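PDB 5U4Q: dTDP-glucose 4,6-dehydratase from Klebsiella pneumoniae, which probably catalyses the NAD-dependent conversion of dTDP-glucose to dTDP-4-dehydro-6-deoxyglucose and binds NAD in a Rossmann-type domain. Local coordinates for residues A[62-65]-A[69-72]; A[13-18]-A[83-88]; A[71-74]-A[78-81]; A[111-116]-A[166-171]. All coordinates share one frame; numbering follows the deposited sequence.

Contact 1 of 4, residues A[62-65]-A[69-72]; sequences LDLA and GMAK. With NAD (nicotinamide-adenine-dinucleotide), chain C.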
# COMPACT_ATOMS: atom_id res chain seq x y z
N LEU A 62 15.00 -18.38 0.40
CA LEU A 62 14.27 -17.84 -0.73
C LEU A 62 13.87 -16.42 -0.40
O LEU A 62 13.46 -16.15 0.75
CB LEU A 62 13.00 -18.68 -0.94
CG LEU A 62 12.05 -18.38 -2.06
CD1 LEU A 62 12.73 -18.51 -3.40
CD2 LEU A 62 10.88 -19.35 -1.97
N ASP A 63 13.96 -15.54 -1.38
CA ASP A 63 13.53 -14.18 -1.23
C ASP A 63 12.09 -14.05 -1.69
O ASP A 63 11.69 -14.58 -2.72
CB ASP A 63 14.41 -13.24 -2.04
CG ASP A 63 14.41 -11.85 -1.49
OD1 ASP A 63 13.34 -11.20 -1.54
OD2 ASP A 63 15.48 -11.43 -0.97
N LEU A 64 11.29 -13.33 -0.92
CA LEU A 64 9.88 -13.07 -1.26
C LEU A 64 9.71 -12.42 -2.64
O LEU A 64 8.68 -12.63 -3.29
CB LEU A 64 9.24 -12.15 -0.23
CG LEU A 64 9.04 -12.63 1.19
CD1 LEU A 64 8.53 -11.45 1.99
CD2 LEU A 64 8.06 -13.81 1.23
N ALA A 65 10.73 -11.67 -3.06
CA ALA A 65 10.69 -10.94 -4.31
C ALA A 65 11.12 -11.76 -5.52
O ALA A 65 11.04 -11.27 -6.65
CB ALA A 65 11.58 -9.72 -4.20
N GLY A 69 11.01 -18.23 -8.09
CA GLY A 69 11.29 -19.06 -6.89
C GLY A 69 10.04 -19.23 -6.02
O GLY A 69 9.75 -20.30 -5.51
N MSE A 70 9.30 -18.14 -5.85
CA MSE A 70 8.06 -18.20 -5.08
C MSE A 70 7.01 -19.04 -5.76
O MSE A 70 6.34 -19.86 -5.13
CB MSE A 70 7.54 -16.78 -4.84
CG MSE A 70 8.40 -16.05 -3.83
SE MSE A 70 8.15 -16.65 -1.98
CE MSE A 70 6.41 -15.77 -1.74
N ALA A 71 6.87 -18.88 -7.07
CA ALA A 71 5.91 -19.69 -7.82
C ALA A 71 6.25 -21.19 -7.71
O ALA A 71 5.35 -22.01 -7.50
CB ALA A 71 5.88 -19.25 -9.28
N LYS A 72 7.52 -21.52 -7.83
CA LYS A 72 7.99 -22.91 -7.71
C LYS A 72 7.67 -23.49 -6.33
O LYS A 72 7.24 -24.63 -6.19
CB LYS A 72 9.48 -23.01 -7.98
CG LYS A 72 10.03 -24.44 -8.05
CD LYS A 72 11.54 -24.45 -8.29
CE LYS A 72 11.95 -23.64 -9.51
NZ LYS A 72 13.42 -23.71 -9.82
PA NAD C . 12.26 -10.65 12.22
O1A NAD C . 12.89 -11.34 13.37
O2A NAD C . 13.03 -9.60 11.44
O5B NAD C . 11.70 -11.78 11.22
C5B NAD C . 11.34 -11.56 9.86
C4B NAD C . 12.13 -12.53 9.00
O4B NAD C . 11.76 -12.20 7.65
C3B NAD C . 13.64 -12.38 9.13
O3B NAD C . 14.31 -13.56 9.60
C2B NAD C . 14.06 -11.97 7.71
O2B NAD C . 15.31 -12.55 7.30
C1B NAD C . 12.89 -12.39 6.83
N9A NAD C . 12.76 -11.59 5.60
C8A NAD C . 12.75 -10.24 5.50
N7A NAD C . 12.65 -9.86 4.23
C5A NAD C . 12.58 -10.98 3.49
C6A NAD C . 12.51 -11.28 2.04
N6A NAD C . 12.45 -10.32 1.13
N1A NAD C . 12.48 -12.57 1.70
C2A NAD C . 12.54 -13.57 2.59
N3A NAD C . 12.64 -13.37 3.92
C4A NAD C . 12.66 -12.10 4.39
O3 NAD C . 10.91 -9.88 12.66
PN NAD C . 9.64 -10.43 13.48
O1N NAD C . 9.67 -11.90 13.66
O2N NAD C . 9.51 -9.46 14.65
O5D NAD C . 8.50 -10.03 12.44
C5D NAD C . 7.56 -10.93 11.86
C4D NAD C . 6.46 -10.07 11.26
O4D NAD C . 5.69 -9.45 12.31
C3D NAD C . 6.88 -8.93 10.34
O3D NAD C . 5.95 -8.88 9.25
C2D NAD C . 6.70 -7.68 11.16
O2D NAD C . 6.38 -6.51 10.38
C1D NAD C . 5.56 -8.05 12.09
N1N NAD C . 5.62 -7.34 13.38
C2N NAD C . 6.43 -7.72 14.39
C3N NAD C . 6.45 -7.02 15.61
C7N NAD C . 7.34 -7.39 16.81
O7N NAD C . 7.17 -6.82 17.89
N7N NAD C . 8.34 -8.29 16.73
C4N NAD C . 5.66 -5.90 15.75
C5N NAD C . 4.85 -5.51 14.70
C6N NAD C . 4.85 -6.23 13.50

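Contact 2 of 4, residues A[13-18]-A[83-88]; sequences GFIGFH and IHLAAQ. With NAD (nicotinamide-adenine-dinucleotide), chain C.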
# COMPACT_ATOMS: atom_id res chain seq x y z
N GLY A 13 13.19 -15.87 11.53
CA GLY A 13 12.99 -14.69 12.35
C GLY A 13 12.32 -15.02 13.65
O GLY A 13 11.97 -16.14 13.91
N PHE A 14 12.13 -14.00 14.48
CA PHE A 14 11.57 -14.16 15.81
C PHE A 14 10.21 -14.82 15.86
O PHE A 14 10.06 -15.92 16.39
CB PHE A 14 11.54 -12.78 16.49
CG PHE A 14 10.87 -12.72 17.85
CD1 PHE A 14 10.91 -13.76 18.75
CD2 PHE A 14 10.30 -11.51 18.26
CE1 PHE A 14 10.33 -13.64 20.01
CE2 PHE A 14 9.73 -11.38 19.51
CZ PHE A 14 9.74 -12.44 20.38
N ILE A 15 9.21 -14.15 15.31
CA ILE A 15 7.86 -14.67 15.41
C ILE A 15 7.72 -15.95 14.56
O ILE A 15 7.16 -16.93 15.03
CB ILE A 15 6.81 -13.59 15.05
CG1 ILE A 15 6.98 -12.40 15.99
CG2 ILE A 15 5.41 -14.16 15.14
CD1 ILE A 15 6.05 -11.27 15.70
N GLY A 16 8.23 -15.93 13.33
CA GLY A 16 8.13 -17.11 12.45
C GLY A 16 8.73 -18.36 13.02
O GLY A 16 8.16 -19.45 12.88
N PHE A 17 9.88 -18.22 13.69
CA PHE A 17 10.50 -19.38 14.33
C PHE A 17 9.51 -20.00 15.33
O PHE A 17 9.24 -21.21 15.33
CB PHE A 17 11.79 -19.00 15.06
CG PHE A 17 12.17 -19.96 16.13
CD1 PHE A 17 12.59 -21.25 15.82
CD2 PHE A 17 12.08 -19.61 17.47
CE1 PHE A 17 12.91 -22.14 16.81
CE2 PHE A 17 12.41 -20.50 18.46
CZ PHE A 17 12.82 -21.78 18.13
N HIS A 18 8.97 -19.17 16.22
CA HIS A 18 8.05 -19.68 17.21
C HIS A 18 6.78 -20.30 16.66
O HIS A 18 6.31 -21.32 17.18
CB HIS A 18 7.69 -18.58 18.24
CG HIS A 18 8.79 -18.26 19.20
ND1 HIS A 18 8.93 -18.89 20.42
CD2 HIS A 18 9.78 -17.34 19.12
CE1 HIS A 18 9.96 -18.35 21.05
NE2 HIS A 18 10.50 -17.42 20.29
N ILE A 83 1.12 -18.77 6.75
CA ILE A 83 1.30 -17.73 7.77
C ILE A 83 2.48 -16.89 7.29
O ILE A 83 3.64 -17.34 7.23
CB ILE A 83 1.46 -18.26 9.22
CG1 ILE A 83 1.76 -17.12 10.20
CG2 ILE A 83 2.54 -19.30 9.33
CD1 ILE A 83 0.69 -16.07 10.33
N HIS A 84 2.17 -15.67 6.83
CA HIS A 84 3.16 -14.80 6.24
C HIS A 84 3.64 -13.77 7.24
O HIS A 84 2.89 -12.86 7.64
CB HIS A 84 2.57 -14.14 4.98
CG HIS A 84 3.47 -13.14 4.36
ND1 HIS A 84 4.77 -13.44 4.00
CD2 HIS A 84 3.28 -11.84 4.04
CE1 HIS A 84 5.34 -12.36 3.49
NE2 HIS A 84 4.45 -11.38 3.51
N LEU A 85 4.91 -13.91 7.60
CA LEU A 85 5.55 -13.05 8.59
C LEU A 85 6.78 -12.32 8.04
O LEU A 85 7.20 -11.30 8.58
CB LEU A 85 5.92 -13.86 9.83
CG LEU A 85 4.73 -14.51 10.53
CD1 LEU A 85 5.17 -15.62 11.48
CD2 LEU A 85 3.85 -13.49 11.25
N ALA A 86 7.36 -12.80 6.95
CA ALA A 86 8.55 -12.18 6.37
C ALA A 86 8.24 -10.77 5.89
O ALA A 86 7.26 -10.55 5.17
CB ALA A 86 9.09 -13.02 5.22
N ALA A 87 9.10 -9.84 6.29
CA ALA A 87 8.97 -8.43 5.93
C ALA A 87 10.17 -7.67 6.44
O ALA A 87 10.89 -8.14 7.33
CB ALA A 87 7.71 -7.81 6.50
N GLN A 88 10.34 -6.49 5.86
CA GLN A 88 11.29 -5.50 6.26
C GLN A 88 10.55 -4.70 7.30
O GLN A 88 9.48 -4.15 7.01
CB GLN A 88 11.61 -4.60 5.06
CG GLN A 88 12.62 -3.50 5.33
CD GLN A 88 14.02 -4.04 5.51
OE1 GLN A 88 14.39 -5.08 4.95
NE2 GLN A 88 14.81 -3.32 6.29
PA NAD C . 12.26 -10.65 12.22
O1A NAD C . 12.89 -11.34 13.37
O2A NAD C . 13.03 -9.60 11.44
O5B NAD C . 11.70 -11.78 11.22
C5B NAD C . 11.34 -11.56 9.86
C4B NAD C . 12.13 -12.53 9.00
O4B NAD C . 11.76 -12.20 7.65
C3B NAD C . 13.64 -12.38 9.13
O3B NAD C . 14.31 -13.56 9.60
C2B NAD C . 14.06 -11.97 7.71
O2B NAD C . 15.31 -12.55 7.30
C1B NAD C . 12.89 -12.39 6.83
N9A NAD C . 12.76 -11.59 5.60
C8A NAD C . 12.75 -10.24 5.50
N7A NAD C . 12.65 -9.86 4.23
C5A NAD C . 12.58 -10.98 3.49
C6A NAD C . 12.51 -11.28 2.04
N6A NAD C . 12.45 -10.32 1.13
N1A NAD C . 12.48 -12.57 1.70
C2A NAD C . 12.54 -13.57 2.59
N3A NAD C . 12.64 -13.37 3.92
C4A NAD C . 12.66 -12.10 4.39
O3 NAD C . 10.91 -9.88 12.66
PN NAD C . 9.64 -10.43 13.48
O1N NAD C . 9.67 -11.90 13.66
O2N NAD C . 9.51 -9.46 14.65
O5D NAD C . 8.50 -10.03 12.44
C5D NAD C . 7.56 -10.93 11.86
C4D NAD C . 6.46 -10.07 11.26
O4D NAD C . 5.69 -9.45 12.31
C3D NAD C . 6.88 -8.93 10.34
O3D NAD C . 5.95 -8.88 9.25
C2D NAD C . 6.70 -7.68 11.16
O2D NAD C . 6.38 -6.51 10.38
C1D NAD C . 5.56 -8.05 12.09
N1N NAD C . 5.62 -7.34 13.38
C2N NAD C . 6.43 -7.72 14.39
C3N NAD C . 6.45 -7.02 15.61
C7N NAD C . 7.34 -7.39 16.81
O7N NAD C . 7.17 -6.82 17.89
N7N NAD C . 8.34 -8.29 16.73
C4N NAD C . 5.66 -5.90 15.75
C5N NAD C . 4.85 -5.51 14.70
C6N NAD C . 4.85 -6.23 13.50

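Contact 3 of 4, residues A[71-74]-A[78-81]; sequences AKLF and QFDR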
# COMPACT_ATOMS: atom_id res chain seq x y z
N ALA A 71 6.87 -18.88 -7.07
CA ALA A 71 5.91 -19.69 -7.82
C ALA A 71 6.25 -21.19 -7.71
O ALA A 71 5.35 -22.01 -7.50
CB ALA A 71 5.88 -19.25 -9.28
N LYS A 72 7.52 -21.52 -7.83
CA LYS A 72 7.99 -22.91 -7.71
C LYS A 72 7.67 -23.49 -6.33
O LYS A 72 7.24 -24.63 -6.19
CB LYS A 72 9.48 -23.01 -7.98
CG LYS A 72 10.03 -24.44 -8.05
CD LYS A 72 11.54 -24.45 -8.29
CE LYS A 72 11.95 -23.64 -9.51
NZ LYS A 72 13.42 -23.71 -9.82
N LEU A 73 7.87 -22.68 -5.30
CA LEU A 73 7.57 -23.11 -3.94
C LEU A 73 6.09 -23.47 -3.79
O LEU A 73 5.74 -24.54 -3.33
CB LEU A 73 7.95 -21.99 -2.97
CG LEU A 73 7.57 -22.17 -1.51
CD1 LEU A 73 8.54 -23.11 -0.83
CD2 LEU A 73 7.56 -20.82 -0.83
N PHE A 74 5.21 -22.55 -4.18
CA PHE A 74 3.80 -22.80 -4.06
C PHE A 74 3.37 -23.99 -4.93
O PHE A 74 2.60 -24.82 -4.50
CB PHE A 74 3.00 -21.55 -4.39
CG PHE A 74 2.90 -20.56 -3.24
CD1 PHE A 74 1.83 -20.60 -2.38
CD2 PHE A 74 3.83 -19.54 -3.09
CE1 PHE A 74 1.72 -19.66 -1.34
CE2 PHE A 74 3.73 -18.62 -2.04
CZ PHE A 74 2.67 -18.69 -1.20
N GLN A 78 2.03 -27.19 -2.63
CA GLN A 78 0.57 -27.25 -2.49
C GLN A 78 0.13 -27.11 -1.02
O GLN A 78 -0.45 -28.02 -0.42
CB GLN A 78 0.03 -28.53 -3.16
CG GLN A 78 0.40 -28.64 -4.65
CD GLN A 78 -0.31 -27.61 -5.53
OE1 GLN A 78 -1.53 -27.48 -5.50
NE2 GLN A 78 0.46 -26.92 -6.36
N PHE A 79 0.43 -25.94 -0.44
CA PHE A 79 0.09 -25.63 0.92
C PHE A 79 -1.40 -25.60 1.23
O PHE A 79 -2.22 -25.16 0.41
CB PHE A 79 0.69 -24.25 1.28
CG PHE A 79 2.18 -24.22 1.21
CD1 PHE A 79 2.93 -24.98 2.11
CD2 PHE A 79 2.84 -23.45 0.28
CE1 PHE A 79 4.30 -24.98 2.05
CE2 PHE A 79 4.22 -23.45 0.20
CZ PHE A 79 4.95 -24.20 1.12
N ASP A 80 -1.75 -26.05 2.43
CA ASP A 80 -3.10 -25.94 2.93
C ASP A 80 -3.32 -24.54 3.51
O ASP A 80 -4.35 -23.94 3.28
CB ASP A 80 -3.35 -27.02 3.97
CG ASP A 80 -3.23 -28.40 3.38
OD1 ASP A 80 -4.03 -28.72 2.46
OD2 ASP A 80 -2.33 -29.15 3.78
N ARG A 81 -2.34 -24.03 4.26
CA ARG A 81 -2.45 -22.71 4.84
C ARG A 81 -1.11 -22.00 4.79
O ARG A 81 -0.06 -22.63 4.68
CB ARG A 81 -2.94 -22.82 6.27
CG ARG A 81 -4.34 -23.44 6.31
CD ARG A 81 -5.01 -23.40 7.64
NE ARG A 81 -6.17 -24.28 7.57
CZ ARG A 81 -6.79 -24.81 8.62
NH1 ARG A 81 -6.35 -24.60 9.87
NH2 ARG A 81 -7.84 -25.59 8.41
O HOH W 1 0.84 -23.90 -2.44

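Contact 4 of 4, residues A[111-116]-A[166-171]; sequences NILEGC and HTYSHL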
# COMPACT_ATOMS: atom_id res chain seq x y z
N ASN A 111 3.58 -11.75 -4.51
CA ASN A 111 3.98 -13.15 -4.81
C ASN A 111 3.26 -14.12 -3.89
O ASN A 111 2.83 -15.19 -4.32
CB ASN A 111 5.51 -13.31 -4.76
CG ASN A 111 6.19 -12.55 -5.87
OD1 ASN A 111 5.56 -12.26 -6.89
ND2 ASN A 111 7.46 -12.19 -5.68
N ILE A 112 3.12 -13.76 -2.62
CA ILE A 112 2.36 -14.58 -1.69
C ILE A 112 0.89 -14.71 -2.16
O ILE A 112 0.34 -15.83 -2.18
CB ILE A 112 2.38 -13.98 -0.25
CG1 ILE A 112 3.77 -14.08 0.38
CG2 ILE A 112 1.34 -14.60 0.68
CD1 ILE A 112 4.15 -15.45 0.86
N LEU A 113 0.26 -13.58 -2.50
CA LEU A 113 -1.15 -13.61 -2.92
C LEU A 113 -1.35 -14.45 -4.18
O LEU A 113 -2.29 -15.22 -4.26
CB LEU A 113 -1.70 -12.21 -3.11
CG LEU A 113 -1.88 -11.35 -1.85
CD1 LEU A 113 -2.24 -9.92 -2.25
CD2 LEU A 113 -2.93 -11.94 -0.95
N GLU A 114 -0.44 -14.27 -5.13
CA GLU A 114 -0.50 -15.05 -6.38
C GLU A 114 -0.36 -16.53 -6.11
O GLU A 114 -1.09 -17.34 -6.70
CB GLU A 114 0.54 -14.55 -7.38
CG GLU A 114 0.07 -13.30 -8.12
CD GLU A 114 -1.07 -13.60 -9.09
OE1 GLU A 114 -0.75 -14.27 -10.10
OE2 GLU A 114 -2.22 -13.18 -8.88
N GLY A 115 0.57 -16.90 -5.23
CA GLY A 115 0.77 -18.30 -4.86
C GLY A 115 -0.49 -18.86 -4.23
O GLY A 115 -0.96 -19.99 -4.57
N CYS A 116 -1.11 -18.09 -3.34
CA CYS A 116 -2.35 -18.53 -2.70
C CYS A 116 -3.50 -18.66 -3.69
O CYS A 116 -4.30 -19.59 -3.59
CB CYS A 116 -2.76 -17.56 -1.58
SG CYS A 116 -1.67 -17.58 -0.14
N HIS A 166 -7.69 -7.70 0.65
CA HIS A 166 -9.13 -7.50 0.42
C HIS A 166 -9.49 -7.83 -1.03
O HIS A 166 -10.46 -8.56 -1.29
CB HIS A 166 -9.58 -6.09 0.71
CG HIS A 166 -11.05 -5.94 0.56
ND1 HIS A 166 -11.65 -5.53 -0.61
CD2 HIS A 166 -12.06 -6.31 1.39
CE1 HIS A 166 -12.96 -5.63 -0.48
NE2 HIS A 166 -13.24 -6.08 0.73
N THR A 167 -8.71 -7.29 -1.97
CA THR A 167 -8.99 -7.56 -3.39
C THR A 167 -8.89 -9.05 -3.77
O THR A 167 -9.68 -9.53 -4.55
CB THR A 167 -8.08 -6.75 -4.37
OG1 THR A 167 -6.75 -7.27 -4.36
CG2 THR A 167 -8.04 -5.30 -4.05
N TYR A 168 -7.92 -9.77 -3.21
CA TYR A 168 -7.78 -11.19 -3.51
C TYR A 168 -8.89 -12.02 -2.86
O TYR A 168 -9.37 -13.01 -3.46
CB TYR A 168 -6.35 -11.67 -3.17
CG TYR A 168 -5.43 -11.48 -4.34
CD1 TYR A 168 -5.20 -10.22 -4.87
CD2 TYR A 168 -4.84 -12.56 -4.96
CE1 TYR A 168 -4.40 -10.05 -6.00
CE2 TYR A 168 -4.02 -12.39 -6.07
CZ TYR A 168 -3.83 -11.14 -6.60
OH TYR A 168 -3.05 -10.94 -7.72
N SER A 169 -9.26 -11.67 -1.64
CA SER A 169 -10.42 -12.33 -0.98
C SER A 169 -11.69 -12.11 -1.80
O SER A 169 -12.48 -13.03 -2.00
CB SER A 169 -10.65 -11.81 0.43
OG SER A 169 -9.60 -12.23 1.28
N HIS A 170 -11.88 -10.87 -2.24
CA HIS A 170 -13.07 -10.53 -3.01
C HIS A 170 -13.13 -11.25 -4.36
O HIS A 170 -14.17 -11.88 -4.72
CB HIS A 170 -13.16 -9.02 -3.24
CG HIS A 170 -14.24 -8.64 -4.19
ND1 HIS A 170 -15.57 -8.62 -3.83
CD2 HIS A 170 -14.20 -8.34 -5.52
CE1 HIS A 170 -16.30 -8.28 -4.89
NE2 HIS A 170 -15.49 -8.12 -5.92
N LEU A 171 -12.06 -11.15 -5.13
CA LEU A 171 -12.02 -11.70 -6.49
C LEU A 171 -11.91 -13.20 -6.57
O LEU A 171 -12.50 -13.81 -7.46
CB LEU A 171 -10.84 -11.11 -7.26
CG LEU A 171 -10.96 -9.64 -7.64
CD1 LEU A 171 -9.64 -9.16 -8.20
CD2 LEU A 171 -12.08 -9.41 -8.64

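Contact 1 of 4, residues A[62-65]-A[69-72]
Met-70, modelled as selenomethionine, curls its long side chain back over residues 62-65, which on their far side hold the adenine of NAD. The chain bends at both chi2 (-74°) and chi3, which folds its selenium end toward the loop although CB does not aim that way. CG rests against the backbone, 3.5 Å from Leu-64 O. SE lies 3.8 Å from Leu-62 CD2, and CE reaches the CD2 branch of Leu-64. Leu-62 uses its other branch on Gly-69: with no side chain on the glycine, CD1 settles directly against the helix backbone, 3.8 Å from Gly-69 CA. No hydrogen bond joins the two segments, so helix and loop meet by van der Waals contact.

The polar work faces the cofactor. Leu-64 N donates an almost straight bond to NAD N1A (3.0 Å, 168°), while NAD N6A donates to Asp-63 OD1 at 2.9 Å. The same OD1 accepts from Ala-65 N on its anti lone pair at 3.1 Å, closing an Asx turn. Two N-H groups thus grip one oxygen, and Asn-35 holds OD2, which together should fix the rotation of the carboxylate. Leu-64 CG lies 3.5 Å from NAD N1A, packing close to the adenine. Asn-111 of helix 98-118 takes up Leu-64 O. Reading both N1A and N6A from an Asp and the next backbone N-H, in the loop after strand 57-61, is characteristic of the adenine pocket in NAD-dependent Rossmann folds of the epimerase/dehydratase family.

Contact 2 of 4, residues A[13-18]-A[83-88]
Beside the Ile-15 and Leu-85 packing, the flat rings belong to residues 14-18: Phe-14 has the NAD carboxamide nitrogen N7N at its edge, while His-18 carries Phe-17 CD2 over one face and Phe-14 O in plane at its edge. The setting is the glycine-rich turn of a Rossmann fold, where Gly-13 and Gly-16 fit the last two glycines of a GxxGxxG signature and helix 14-25 starts against the cofactor's pyrophosphate. Phe-14 N donates to NAD O1A in a nearly linear bond (3.0 Å, 174°), and Ile-15 N does the same to NAD O1N at 2.8 Å. Two N-H groups of the first helical turn thus take one oxygen from each phosphate, and the positive helix end would favour their charge.

Just past strand 81-84, Leu-85 faces the helix. Its backbone O accepts from the ribose hydroxyl O3D of NAD at 2.8 Å, while Thr-9 OG1 bonds to Leu-85 N. Ile-15 and Leu-85 cross at about a right angle, with Ile-15 CG2 3.9 Å from Leu-85 CD1. With CG anti to the carbonyl carbon (chi1 -60°), Leu-85 reaches the helix backbone, where CD1 lies 3.5 Å from Gly-16 CA.

Contact 3 of 4, residues A[71-74]-A[78-81]
Phe-74 O accepts the N-H of Gln-78 at 3.1 Å, an i to i+4 bond that completes the last turn of helix 67-77. Gln-78 is the first residue to leave helical angles, with a positive phi of 49°, and from there the chain turns toward strand 81-84. This is the exit of the helix in the Rossmann crossover that carries the chain from strand 57-61, past strands 29-34 and 5-9, to strand 81-84 on the far side of strand 5-9. A water bridges the turn: it donates to Phe-74 O at 2.9 Å and accepts from Phe-79 N at 2.9 Å, so the one carbonyl serves two donors.

Leu-73, Phe-74 and Phe-79 make the apolar side of the contact. Phe-79 aims its CB at the helix and brings its ring edge toward the face of Phe-74, a T-shaped pair with centroids 5.8 Å apart and planes at 86°. The nearest atoms of that pair are Phe-74 CD1 and Phe-79 CD2, at 4.0 Å. Both rings pack on Leu-7 of strand 5-9, and Phe-79 also touches Val-31 of strand 29-34, which seats the helix end on the sheet. Gln-78, at the surface, turns its amide back along the helix, where in the conformer given NE2 bonds to Ala-75 O. Leu-73 reaches in from the previous helix position, CG anti to the backbone N: its CG lies in the plane of the Phe-79 ring at the edge, 4.0 Å from Phe-79 CE2.

Contact 4 of 4, residues A[111-116]-A[166-171]
Leu-113 and Tyr-168 make the apolar part of this helix-to-helix contact. Leu-113 CB sits over one face of the tyrosine ring, 3.9 Å from its centroid and 20° off the normal, a CH-pi contact. Leu-113 CD1 continues along the same ring, 4.0 Å from Tyr-168 CD1.

The hydrogen bonding is at the far end of the ring. Tyr-168 OH donates to Glu-114 OE2 at 2.7 Å, meeting it on the anti side, 25° out of the carboxylate plane. Glu-114 starts away from the other helix, and a bend at chi2 (-70°) brings the acid back to the hydroxyl. Carboxylate and ring planes stand almost perpendicular. His-118, on the glutamate's own helix, hydrogen-bonds to OE1.

The ionic partner is Arg-117 of that same helix, which forms a salt bridge with OE2.

Helices 98-118 and 153-172 both face the second subunit, where Asn-111 bonds to Tyr-99 and His-166 to Pro-150 of that chain. This matches the helical dimer interface common in the extended short-chain dehydrogenase family. For a buried carboxylate, the phenol and the arginine on OE2 and the histidine on OE1 would together favour the ionised form.

In the fold
Contacts 1 and 3 share helix 67-77, near its start and at its end, and are joined where Leu-62 CD2 packs on Leu-73 CD2. Contact 2 is the central one, about 6 Å from the chain centre; contact 4 is as buried though about 19 Å out, contact 1 is partly buried, and Gln-78 puts the edge of contact 3 at the surface. Contacts 1 and 2 both hold NAD, the adenine in one and the pyrophosphate and a ribose in the other. Contact 3 is aromatic and closes the last turn of the helix. Contact 4 alone reaches the second subunit and pairs a carboxylate with a phenol; Ile-112 and Gly-115 connect it to Met-70 and Phe-74.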